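Local coordinates for protein rhodopsin (Todarodes pacificus, PDB 2Z73) that detects light with a bound retinal in dim-light vision and activates G-protein signalling to phospholipase C, at residues 39-42 with 43-46; 80-83 with 84-88. All coordinates share one frame; numbering follows the deposited sequence.

Contact 1 (39-42 with 43-46)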
loop_
_atom_site.group_PDB
_atom_site.type_symbol
_atom_site.label_atom_id
_atom_site.label_comp_id
_atom_site.label_asym_id
_atom_site.label_seq_id
_atom_site.Cartn_x
_atom_site.Cartn_y
_atom_site.Cartn_z
ATOM N N ILE A 39 8.062 -10.005 -18.099
ATOM C CA ILE A 39 6.710 -10.529 -18.148
ATOM C C ILE A 39 6.082 -10.365 -16.780
ATOM O O ILE A 39 4.932 -9.964 -16.651
ATOM C CB ILE A 39 6.709 -12.015 -18.533
ATOM C CG1 ILE A 39 7.134 -12.154 -19.998
ATOM C CG2 ILE A 39 5.338 -12.631 -18.255
ATOM C CD1 ILE A 39 7.357 -13.579 -20.454
ATOM N N PHE A 40 6.856 -10.671 -15.753
ATOM C CA PHE A 40 6.362 -10.576 -14.390
ATOM C C PHE A 40 5.846 -9.182 -14.045
ATOM O O PHE A 40 4.655 -9.004 -13.742
ATOM C CB PHE A 40 7.459 -10.955 -13.394
ATOM C CG PHE A 40 7.002 -10.919 -11.974
ATOM C CD1 PHE A 40 6.308 -11.990 -11.439
ATOM C CD2 PHE A 40 7.212 -9.788 -11.194
ATOM C CE1 PHE A 40 5.824 -11.937 -10.143
ATOM C CE2 PHE A 40 6.734 -9.721 -9.898
ATOM C CZ PHE A 40 6.037 -10.797 -9.369
ATOM N N ILE A 41 6.746 -8.199 -14.086
ATOM C CA ILE A 41 6.381 -6.829 -13.749
ATOM C C ILE A 41 5.300 -6.264 -14.676
ATOM O O ILE A 41 4.510 -5.416 -14.264
ATOM C CB ILE A 41 7.626 -5.915 -13.745
ATOM C CG1 ILE A 41 7.356 -4.687 -12.878
ATOM C CG2 ILE A 41 7.990 -5.509 -15.153
ATOM C CD1 ILE A 41 6.935 -5.030 -11.429
ATOM N N GLY A 42 5.269 -6.750 -15.918
ATOM C CA GLY A 42 4.270 -6.313 -16.872
ATOM C C GLY A 42 2.892 -6.748 -16.408
ATOM O O GLY A 42 1.905 -6.019 -16.551
ATOM N N ILE A 43 2.818 -7.940 -15.831
ATOM C CA ILE A 43 1.557 -8.460 -15.335
ATOM C C ILE A 43 1.162 -7.746 -14.035
ATOM O O ILE A 43 -0.006 -7.749 -13.651
ATOM C CB ILE A 43 1.640 -10.001 -15.141
ATOM C CG1 ILE A 43 1.786 -10.663 -16.512
ATOM C CG2 ILE A 43 0.400 -10.527 -14.413
ATOM C CD1 ILE A 43 1.643 -12.190 -16.516
ATOM N N CYS A 44 2.121 -7.130 -13.352
ATOM C CA CYS A 44 1.778 -6.385 -12.148
ATOM C C CYS A 44 1.195 -5.070 -12.644
ATOM O O CYS A 44 0.334 -4.469 -12.004
ATOM C CB CYS A 44 3.012 -6.119 -11.273
ATOM S SG CYS A 44 3.641 -7.575 -10.386
ATOM N N GLY A 45 1.667 -4.632 -13.805
ATOM C CA GLY A 45 1.151 -3.413 -14.400
ATOM C C GLY A 45 -0.315 -3.586 -14.752
ATOM O O GLY A 45 -1.158 -2.763 -14.403
ATOM N N ILE A 46 -0.623 -4.675 -15.444
ATOM C CA ILE A 46 -2.001 -4.949 -15.835
ATOM C C ILE A 46 -2.919 -5.109 -14.616
ATOM O O ILE A 46 -3.914 -4.383 -14.474
ATOM C CB ILE A 46 -2.088 -6.235 -16.699
ATOM C CG1 ILE A 46 -1.382 -6.017 -18.035
ATOM C CG2 ILE A 46 -3.540 -6.622 -16.931
ATOM C CD1 ILE A 46 -1.176 -7.304 -18.814
#

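Contact 2 (80-83 with 84-88). With PLM (palmitic acid), chain E.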
loop_
_atom_site.group_PDB
_atom_site.type_symbol
_atom_site.label_atom_id
_atom_site.label_comp_id
_atom_site.label_asym_id
_atom_site.label_seq_id
_atom_site.Cartn_x
_atom_site.Cartn_y
_atom_site.Cartn_z
ATOM N N ASP A 80 -1.283 3.046 -5.554
ATOM C CA ASP A 80 -0.941 1.742 -6.106
ATOM C C ASP A 80 -1.087 1.712 -7.618
ATOM O O ASP A 80 -0.345 1.005 -8.321
ATOM C CB ASP A 80 -1.798 0.672 -5.446
ATOM C CG ASP A 80 -1.512 0.547 -3.969
ATOM O OD1 ASP A 80 -2.312 -0.091 -3.245
ATOM O OD2 ASP A 80 -0.480 1.086 -3.533
ATOM N N PHE A 81 -2.034 2.485 -8.133
ATOM C CA PHE A 81 -2.222 2.539 -9.570
ATOM C C PHE A 81 -0.943 3.065 -10.234
ATOM O O PHE A 81 -0.374 2.409 -11.101
ATOM C CB PHE A 81 -3.375 3.475 -9.941
ATOM C CG PHE A 81 -3.561 3.617 -11.427
ATOM C CD1 PHE A 81 -4.275 2.668 -12.142
ATOM C CD2 PHE A 81 -2.957 4.661 -12.121
ATOM C CE1 PHE A 81 -4.378 2.754 -13.518
ATOM C CE2 PHE A 81 -3.055 4.757 -13.503
ATOM C CZ PHE A 81 -3.765 3.803 -14.203
ATOM N N THR A 82 -0.518 4.254 -9.805
ATOM C CA THR A 82 0.663 4.918 -10.340
ATOM C C THR A 82 1.929 4.086 -10.166
ATOM O O THR A 82 2.809 4.101 -11.020
ATOM C CB THR A 82 0.903 6.303 -9.665
ATOM O OG1 THR A 82 -0.341 6.989 -9.506
ATOM C CG2 THR A 82 1.829 7.166 -10.520
ATOM N N PHE A 83 2.032 3.379 -9.048
ATOM C CA PHE A 83 3.210 2.546 -8.808
ATOM C C PHE A 83 3.280 1.481 -9.900
ATOM O O PHE A 83 4.288 1.321 -10.584
ATOM C CB PHE A 83 3.101 1.849 -7.455
ATOM C CG PHE A 83 4.370 1.192 -7.013
ATOM C CD1 PHE A 83 5.220 1.839 -6.122
ATOM C CD2 PHE A 83 4.728 -0.061 -7.500
ATOM C CE1 PHE A 83 6.410 1.252 -5.719
ATOM C CE2 PHE A 83 5.915 -0.662 -7.107
ATOM C CZ PHE A 83 6.760 -0.008 -6.213
ATOM N N SER A 84 2.183 0.751 -10.048
ATOM C CA SER A 84 2.096 -0.311 -11.028
ATOM C C SER A 84 2.324 0.185 -12.456
ATOM O O SER A 84 2.976 -0.500 -13.253
ATOM C CB SER A 84 0.728 -0.997 -10.922
ATOM O OG SER A 84 0.456 -1.368 -9.568
ATOM N N LEU A 85 1.796 1.368 -12.774
ATOM C CA LEU A 85 1.946 1.938 -14.110
ATOM C C LEU A 85 3.416 2.231 -14.419
ATOM O O LEU A 85 4.016 1.659 -15.340
ATOM C CB LEU A 85 1.176 3.258 -14.229
ATOM C CG LEU A 85 0.603 3.688 -15.599
ATOM C CD1 LEU A 85 0.612 5.208 -15.671
ATOM C CD2 LEU A 85 1.399 3.102 -16.760
ATOM N N VAL A 86 3.970 3.146 -13.631
ATOM C CA VAL A 86 5.329 3.597 -13.788
ATOM C C VAL A 86 6.410 2.543 -13.560
ATOM O O VAL A 86 7.424 2.538 -14.246
ATOM C CB VAL A 86 5.604 4.797 -12.862
ATOM C CG1 VAL A 86 7.044 5.274 -13.027
ATOM C CG2 VAL A 86 4.646 5.916 -13.176
ATOM N N ASN A 87 6.194 1.656 -12.599
ATOM C CA ASN A 87 7.184 0.642 -12.283
ATOM C C ASN A 87 7.138 -0.629 -13.120
ATOM O O ASN A 87 8.020 -1.472 -13.007
ATOM C CB ASN A 87 7.089 0.276 -10.798
ATOM C CG ASN A 87 7.594 1.385 -9.894
ATOM O OD1 ASN A 87 8.797 1.615 -9.791
ATOM N ND2 ASN A 87 6.675 2.086 -9.245
ATOM N N GLY A 88 6.119 -0.778 -13.954
ATOM C CA GLY A 88 6.021 -1.979 -14.762
ATOM C C GLY A 88 6.263 -1.721 -16.229
ATOM O O GLY A 88 7.416 -1.654 -16.692
HETATM C C1 PLM E . -14.710 11.719 -12.194
HETATM O O2 PLM E . -15.256 11.572 -13.280
HETATM C C2 PLM E . -14.095 10.500 -11.501
HETATM C C3 PLM E . -12.582 10.616 -11.274
HETATM C C4 PLM E . -11.849 9.455 -11.937
HETATM C C5 PLM E . -10.413 9.386 -11.499
HETATM C C6 PLM E . -9.731 8.228 -12.186
HETATM C C7 PLM E . -8.232 8.435 -12.203
HETATM C C8 PLM E . -7.495 7.282 -12.904
HETATM C C9 PLM E . -6.008 7.247 -12.543
HETATM C CA PLM E . -5.152 8.007 -13.529
HETATM C CB PLM E . -3.886 8.501 -12.859
HETATM C CC PLM E . -2.837 8.900 -13.880
HETATM C CD PLM E . -1.580 9.397 -13.196
HETATM C CE PLM E . -0.357 8.769 -13.819
HETATM C CF PLM E . 0.569 9.796 -14.449
HETATM C CG PLM E . 1.795 9.136 -15.070
#

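Contact 1 (39-42 with 43-46)
Ile43 lies against the Ile39 side chain one turn earlier in the first transmembrane helix, and the two point the same way. This is ordinary i to i+4 helix geometry in the seven-helix rhodopsin fold. Ile43 can be followed outward from the backbone. Its CB is 3.5 Å from Phe40 O. CG1 comes next. It lies anti to the carbonyl carbon and beside its own backbone N (chi1 -67°), which brings it to 3.2 Å from Ile39 O. The chain then runs on extended, and CD1 at the tip meets Ile39 CG2 at 4.1 Å. The Ile43 N-H is bonded to the same carbonyl that CG1 touches, with 3.0 Å from Ile43 N to Ile39 O.

On another side of the helix Cys44 meets Phe40 in a sulfur-aromatic contact. SG is 3.8 Å from Phe40 CE2 and approaches the ring obliquely, its direction from the ring centre 33° off the ring normal. With chi1 at -178° the Phe40 ring stands trans to its own N, which brings its CE2 and CZ end to the sulfur. Cys44 CB touches a second side chain, Ile41, whose CD1 lies 4.1 Å away. Gly42 contributes backbone alone: its carbonyl O takes the N-H of Ile46 at 3.1 Å from Ile46 N.

The faces of this turn go to different neighbours. Ile39 touches Phe97, and Ile41 touches Met92 and Thr93, all on helix 91-97. Ile46, on the surface, lies near a bound docosane. Phe40 packs on Met302, Ile41 on Lys305 and Cys44 on Ala306, all on helix 294-306. Lys305 is the lysine that carries retinal in the pigment, so this face of the first helix backs the chromophore attachment site.

Contact 2 (80-83 with 84-88)
Ser84 hydrogen-bonds twice to Asp80 O in the second transmembrane helix of the rhodopsin-type seven-helix fold. Its N-H and its hydroxyl reach that oxygen from opposite faces of the carbonyl plane. OG stands beside its own backbone N (chi1 -51°) and is 2.8 Å from Asp80 O. The Asp80 carboxylate is engaged elsewhere, with OD2 bonded to Ser122 OG.

Leu85 comes next. Its CD1 lies 4.3 Å from Phe81 CE2, and the same methyl meets the tail of a palmitic acid. That chain also runs over one face of the Phe81 ring. Val86 lies alongside Thr82, with the two CG2 methyls 4.1 Å apart.

Asn87, which touches retinal, turns its amide back over Phe83. ND2 sits over the centre of the Phe83 ring, 3.2 Å above its plane, with ring and amide planes 33° apart. It also donates to Phe83 O, 2.8 Å from ND2 and close to the amide plane. The Asn87 backbone N binds that oxygen too, so two donors grip it. A leucine in place of Phe83 would probably take away the flat face under ND2 and leave the Asn87 amide held by the carbonyl bond but freer to tilt.

Gly88 ends the segment with a weak hydrogen bond from its N to Ser84 O, 3.2 Å away.

In the fold
From the N terminus the chain first runs through helix 31-61, where contact 1 forms within one continuous stretch. It then turns back into helix 70-87, where contact 2 forms in the same way. Both contacts are local, so neither closes a long loop. They follow in series and do not nest or cross. Their centres are about 10 Å apart, and the two contacts touch each other directly. Ile41 CG1 of contact 1 packs on Asn87 O of contact 2, 3.3 Å away. Gly45 CA and Cys44 O lie against Ser84 CB. Lys305 of helix 294-306 touches Ile41, Phe83 and Asn87, joining both contacts to that helix.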